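Long-range contacts in putative uncharacterized protein (Cricetid herpesvirus 2, PDB 4ZKQ), which binds chemokines and probably serves this rodent gammaherpesvirus as a decoy receptor that keeps them from the host's own receptors: residues V72-T77 against S178-N183; R226-G231 against S276-V281. All blocks are in the same frame, centred on the assembly; numbering follows the deposited sequence. Where two conformers were deposited one is given.

Contact 1: residues V72-T77 against S178-N183; sequences VLPLST and SLWKAN
L73 lays its CD2 methyl over one face of the W180 indole, 3.9 Å from the centroid of the five-membered ring and 10° off the ring normal, a CH-pi contact. Its other methyl, CD1, stands 4.0 Å from W180 CD1, so both branches of the leucine follow the pyrrole part of the ring. The six-membered end is met differently: T77 CG2 arrives at the edge, in the ring plane, 3.5 Å from W180 CZ2, while P74 CD comes obliquely to W180 CZ2 at 4.0 Å. In T77 the methyl lies anti to the carbonyl carbon, which turns it to the ring. The indole N-H is used within its own strand: in the conformer of S178 given, W180 NE1 donates to S178 OG at 2.9 Å, a bent bond of 134° with the oxygen tilted out of the ring plane. A water 2.7 Å from that S178 OG also lies within bonding distance of P74 O and, weakly, of L75 O. Strands 72-74 and 178-181 face each other across a beta-sandwich core, axes 9.5 Å apart and roughly antiparallel. L73 pairs with A148 of strand 147-152 in one sheet; L179 bonds to strand 54-59 and S178 to strand 161-169 in the other.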
loop_
_atom_site.group_PDB
_atom_site.type_symbol
_atom_site.label_atom_id
_atom_site.label_comp_id
_atom_site.label_asym_id
_atom_site.label_seq_id
_atom_site.Cartn_x
_atom_site.Cartn_y
_atom_site.Cartn_z
ATOM N N VAL A 72 13.145 -6.944 -1.338
ATOM C CA VAL A 72 12.508 -6.136 -0.312
ATOM C C VAL A 72 11.303 -5.451 -0.931
ATOM O O VAL A 72 11.447 -4.561 -1.766
ATOM C CB VAL A 72 13.475 -5.093 0.274
ATOM C CG1 VAL A 72 12.776 -4.231 1.318
ATOM C CG2 VAL A 72 14.693 -5.790 0.885
ATOM N N LEU A 73 10.116 -5.883 -0.516
ATOM C CA LEU A 73 8.869 -5.410 -1.110
ATOM C C LEU A 73 8.045 -4.597 -0.111
ATOM O O LEU A 73 7.913 -4.981 1.049
ATOM C CB LEU A 73 8.058 -6.601 -1.617
ATOM C CG LEU A 73 8.767 -7.499 -2.621
ATOM C CD1 LEU A 73 7.938 -8.726 -2.899
ATOM C CD2 LEU A 73 9.051 -6.753 -3.914
ATOM N N PRO A 74 7.491 -3.460 -0.552
ATOM C CA PRO A 74 6.605 -2.716 0.340
ATOM C C PRO A 74 5.253 -3.405 0.449
ATOM O O PRO A 74 4.767 -3.908 -0.564
ATOM C CB PRO A 74 6.476 -1.364 -0.355
ATOM C CG PRO A 74 6.578 -1.705 -1.804
ATOM C CD PRO A 74 7.579 -2.831 -1.882
ATOM N N LEU A 75 4.647 -3.428 1.632
ATOM C CA LEU A 75 3.325 -4.029 1.754
ATOM C C LEU A 75 2.300 -3.153 1.035
ATOM O O LEU A 75 1.300 -3.658 0.535
ATOM C CB LEU A 75 2.950 -4.261 3.220
ATOM C CG LEU A 75 3.792 -5.313 3.959
ATOM C CD1 LEU A 75 3.119 -5.712 5.262
ATOM C CD2 LEU A 75 4.066 -6.566 3.135
ATOM N N SER A 76 2.574 -1.850 0.952
ATOM C CA SER A 76 1.816 -0.957 0.075
ATOM C C SER A 76 2.768 0.027 -0.618
ATOM O O SER A 76 3.539 0.697 0.062
ATOM C CB SER A 76 0.756 -0.198 0.881
ATOM O OG SER A 76 0.041 0.713 0.063
ATOM N N THR A 77 2.737 0.132 -1.949
ATOM C CA THR A 77 3.630 1.087 -2.610
ATOM C C THR A 77 3.177 2.530 -2.412
ATOM O O THR A 77 3.995 3.447 -2.406
ATOM C CB THR A 77 3.778 0.823 -4.133
ATOM O OG1 THR A 77 2.486 0.691 -4.745
ATOM C CG2 THR A 77 4.648 -0.416 -4.365
ATOM N N SER A 178 -0.313 -5.645 -5.070
ATOM C CA SER A 178 0.831 -5.381 -5.919
ATOM C C SER A 178 1.340 -6.691 -6.485
ATOM O O SER A 178 1.383 -7.704 -5.790
ATOM C CB SER A 178 1.928 -4.653 -5.146
ATOM O OG SER A 178 2.346 -5.402 -4.029
ATOM N N LEU A 179 1.704 -6.662 -7.760
ATOM C CA LEU A 179 2.180 -7.848 -8.454
ATOM C C LEU A 179 3.569 -7.582 -9.001
ATOM O O LEU A 179 3.745 -6.756 -9.896
ATOM C CB LEU A 179 1.213 -8.256 -9.566
ATOM C CG LEU A 179 1.499 -9.599 -10.248
ATOM C CD1 LEU A 179 1.481 -10.723 -9.230
ATOM C CD2 LEU A 179 0.460 -9.841 -11.333
ATOM N N TRP A 180 4.547 -8.283 -8.431
ATOM C CA TRP A 180 5.958 -8.102 -8.750
ATOM C C TRP A 180 6.412 -9.296 -9.566
ATOM O O TRP A 180 6.495 -10.401 -9.045
ATOM C CB TRP A 180 6.796 -7.971 -7.473
ATOM C CG TRP A 180 6.235 -6.959 -6.560
ATOM C CD1 TRP A 180 5.338 -7.171 -5.555
ATOM C CD2 TRP A 180 6.490 -5.556 -6.583
ATOM N NE1 TRP A 180 5.021 -5.983 -4.945
ATOM C CE2 TRP A 180 5.721 -4.972 -5.558
ATOM C CE3 TRP A 180 7.304 -4.729 -7.371
ATOM C CZ2 TRP A 180 5.731 -3.612 -5.297
ATOM C CZ3 TRP A 180 7.318 -3.376 -7.108
ATOM C CH2 TRP A 180 6.534 -2.829 -6.083
ATOM N N LYS A 181 6.677 -9.069 -10.850
ATOM C CA LYS A 181 7.070 -10.142 -11.759
ATOM C C LYS A 181 8.540 -10.052 -12.131
ATOM O O LYS A 181 9.079 -8.965 -12.344
ATOM C CB LYS A 181 6.231 -10.113 -13.038
ATOM C CG LYS A 181 4.751 -10.306 -12.825
ATOM C CD LYS A 181 4.046 -10.532 -14.154
ATOM C CE LYS A 181 2.575 -10.184 -14.067
ATOM N NZ LYS A 181 2.309 -8.739 -14.331
ATOM N N ALA A 182 9.191 -11.204 -12.199
ATOM C CA ALA A 182 10.553 -11.252 -12.686
ATOM C C ALA A 182 10.527 -10.829 -14.155
ATOM O O ALA A 182 9.670 -11.272 -14.914
ATOM C CB ALA A 182 11.142 -12.639 -12.529
ATOM N N ASN A 183 11.451 -9.959 -14.535
ATOM C CA ASN A 183 11.513 -9.444 -15.904
ATOM C C ASN A 183 10.249 -8.696 -16.343
ATOM O O ASN A 183 9.937 -8.639 -17.532
ATOM C CB ASN A 183 11.798 -10.583 -16.886
ATOM C CG ASN A 183 13.179 -11.185 -16.690
ATOM O OD1 ASN A 183 14.142 -10.468 -16.428
ATOM N ND2 ASN A 183 13.279 -12.502 -16.812
HETATM O O HOH W 1 2.449 -3.511 -2.106
#

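Contact 2: residues R226-G231 against S276-V281; sequences RLMTGG and SECEEV
R226 reaches across to the loop with its aliphatic chain first: CB leaves the backbone toward 276-281, and contact begins at CD. CG lies anti to the carbonyl carbon (chi1 -62°), and from there the chain runs extended to NE, carrying the head group past the E277 peptide. CD sits 3.1 Å from E277 O, a close approach of a carbon to a carbonyl oxygen. NE follows at 3.3 Å from E277 O, but the angle is too poor for a hydrogen bond, because that oxygen lies over one face of the guanidinium. At the tip R226 NH2 meets E279, whose CG is 3.8 Å away and whose OE2 is 3.9 Å off, a long salt bridge. At this distance, and with the carboxylate and guanidinium planes 89° apart, the pair is not a two-pronged salt bridge; on this exposed surface the attraction is probably modest. Two residues on, M228 supplies the apolar half of the contact. Its CG and SD lie by C278 SG, M228 SD closest at 3.8 Å, and the bend at chi3 (63°) brings CE beside that sulfur as well. C278 SG is bonded to C223, so the methionine lies against a disulfide that ties the loop between strands 260-263 and 285-286 to the end of strand 206-223. Strand 226-231 pairs antiparallel with 206-223, where M228 and T229 both face L221 in a classic beta bulge, and Y275 of the loop also touches R226 and M228.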
loop_
_atom_site.group_PDB
_atom_site.type_symbol
_atom_site.label_atom_id
_atom_site.label_comp_id
_atom_site.label_asym_id
_atom_site.label_seq_id
_atom_site.Cartn_x
_atom_site.Cartn_y
_atom_site.Cartn_z
ATOM N N ARG A 226 -6.849 24.448 -1.907
ATOM C CA ARG A 226 -5.527 24.989 -2.214
ATOM C C ARG A 226 -4.609 23.842 -2.613
ATOM O O ARG A 226 -4.456 22.883 -1.862
ATOM C CB ARG A 226 -4.928 25.737 -1.025
ATOM C CG ARG A 226 -5.706 26.953 -0.572
ATOM C CD ARG A 226 -4.880 27.735 0.423
ATOM N NE ARG A 226 -5.680 28.663 1.218
ATOM C CZ ARG A 226 -5.652 29.989 1.106
ATOM N NH1 ARG A 226 -4.860 30.588 0.222
ATOM N NH2 ARG A 226 -6.426 30.724 1.893
ATOM N N LEU A 227 -4.004 23.947 -3.791
ATOM C CA LEU A 227 -3.087 22.926 -4.283
ATOM C C LEU A 227 -1.737 23.043 -3.592
ATOM O O LEU A 227 -1.080 24.080 -3.666
ATOM C CB LEU A 227 -2.918 23.048 -5.793
ATOM C CG LEU A 227 -1.936 22.074 -6.450
ATOM C CD1 LEU A 227 -2.466 20.644 -6.399
ATOM C CD2 LEU A 227 -1.672 22.499 -7.878
ATOM N N MET A 228 -1.337 21.974 -2.911
ATOM C CA MET A 228 -0.084 21.950 -2.168
ATOM C C MET A 228 1.073 21.456 -3.038
ATOM O O MET A 228 2.143 22.062 -3.061
ATOM C CB MET A 228 -0.231 21.066 -0.930
ATOM C CG MET A 228 -1.407 21.458 -0.039
ATOM S SD MET A 228 -1.744 20.258 1.265
ATOM C CE MET A 228 -0.222 20.364 2.184
ATOM N N THR A 229 0.855 20.361 -3.759
ATOM C CA THR A 229 1.891 19.812 -4.623
ATOM C C THR A 229 1.293 18.899 -5.686
ATOM O O THR A 229 0.125 18.516 -5.606
ATOM C CB THR A 229 2.941 19.030 -3.813
ATOM O OG1 THR A 229 3.969 18.554 -4.691
ATOM C CG2 THR A 229 2.303 17.849 -3.091
ATOM N N GLY A 230 2.100 18.566 -6.687
ATOM C CA GLY A 230 1.652 17.727 -7.782
ATOM C C GLY A 230 2.807 17.288 -8.660
ATOM O O GLY A 230 3.940 17.734 -8.470
ATOM N N GLY A 231 2.528 16.410 -9.617
ATOM C CA GLY A 231 3.570 15.889 -10.486
ATOM C C GLY A 231 3.107 14.736 -11.353
ATOM O O GLY A 231 2.003 14.228 -11.180
ATOM N N SER A 276 3.048 26.075 3.447
ATOM C CA SER A 276 2.453 26.602 4.672
ATOM C C SER A 276 1.266 27.514 4.389
ATOM O O SER A 276 0.892 28.330 5.233
ATOM C CB SER A 276 3.507 27.369 5.476
ATOM O OG SER A 276 4.591 26.526 5.832
ATOM N N GLU A 277 0.672 27.375 3.208
ATOM C CA GLU A 277 -0.398 28.276 2.792
ATOM C C GLU A 277 -1.802 27.722 3.059
ATOM O O GLU A 277 -2.793 28.346 2.680
ATOM C CB GLU A 277 -0.241 28.613 1.309
ATOM C CG GLU A 277 0.958 29.507 1.018
ATOM C CD GLU A 277 0.973 30.025 -0.405
ATOM O OE1 GLU A 277 0.861 29.205 -1.339
ATOM O OE2 GLU A 277 1.090 31.255 -0.589
ATOM N N CYS A 278 -1.888 26.571 3.724
ATOM C CA CYS A 278 -3.180 26.002 4.113
ATOM C C CYS A 278 -3.770 26.769 5.285
ATOM O O CYS A 278 -3.045 27.184 6.185
ATOM C CB CYS A 278 -3.045 24.530 4.510
ATOM S SG CYS A 278 -2.426 23.427 3.206
ATOM N N GLU A 279 -5.087 26.939 5.290
ATOM C CA GLU A 279 -5.752 27.474 6.465
ATOM C C GLU A 279 -5.695 26.428 7.574
ATOM O O GLU A 279 -5.731 25.228 7.302
ATOM C CB GLU A 279 -7.198 27.858 6.147
ATOM C CG GLU A 279 -7.332 28.895 5.053
ATOM C CD GLU A 279 -8.755 29.393 4.907
ATOM O OE1 GLU A 279 -9.271 30.019 5.862
ATOM O OE2 GLU A 279 -9.359 29.150 3.842
ATOM N N GLU A 280 -5.590 26.879 8.822
ATOM C CA GLU A 280 -5.466 25.968 9.953
ATOM C C GLU A 280 -6.745 25.174 10.158
ATOM O O GLU A 280 -6.735 24.106 10.768
ATOM C CB GLU A 280 -5.113 26.743 11.225
ATOM C CG GLU A 280 -3.716 27.339 11.210
ATOM C CD GLU A 280 -2.622 26.291 11.272
ATOM O OE1 GLU A 280 -2.838 25.231 11.901
ATOM O OE2 GLU A 280 -1.544 26.528 10.688
ATOM N N VAL A 281 -7.847 25.712 9.651
ATOM C CA VAL A 281 -9.112 25.001 9.632
ATOM C C VAL A 281 -9.629 25.073 8.218
ATOM O O VAL A 281 -9.759 26.155 7.647
ATOM C CB VAL A 281 -10.125 25.595 10.608
ATOM C CG1 VAL A 281 -11.442 24.830 10.542
ATOM C CG2 VAL A 281 -9.560 25.548 11.998
#

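In the fold
After strands 23-26, 54-59 and 63-65 the chain forms strand 68-74, then crosses between two sheets until strand 175-181 brings 178-183 over against 72-77. Contact 1 thus closes a long excursion of 100 residues, more than half of it strand, and joins the sheet of 68-74 and 147-152 to that of 54-59, 175-181 and 161-169 through a buried core. Only after that does the chain pass through strand 206-223 into 226-231, and contact 2 closes a shorter span of 44 residues when the loop at 276-281 returns to strand 226-231, beside strand 206-223. The two are in series, neither nested nor crossed. The centres of contacts 1 and 2 lie 31 Å apart, their nearest atoms about 14 Å.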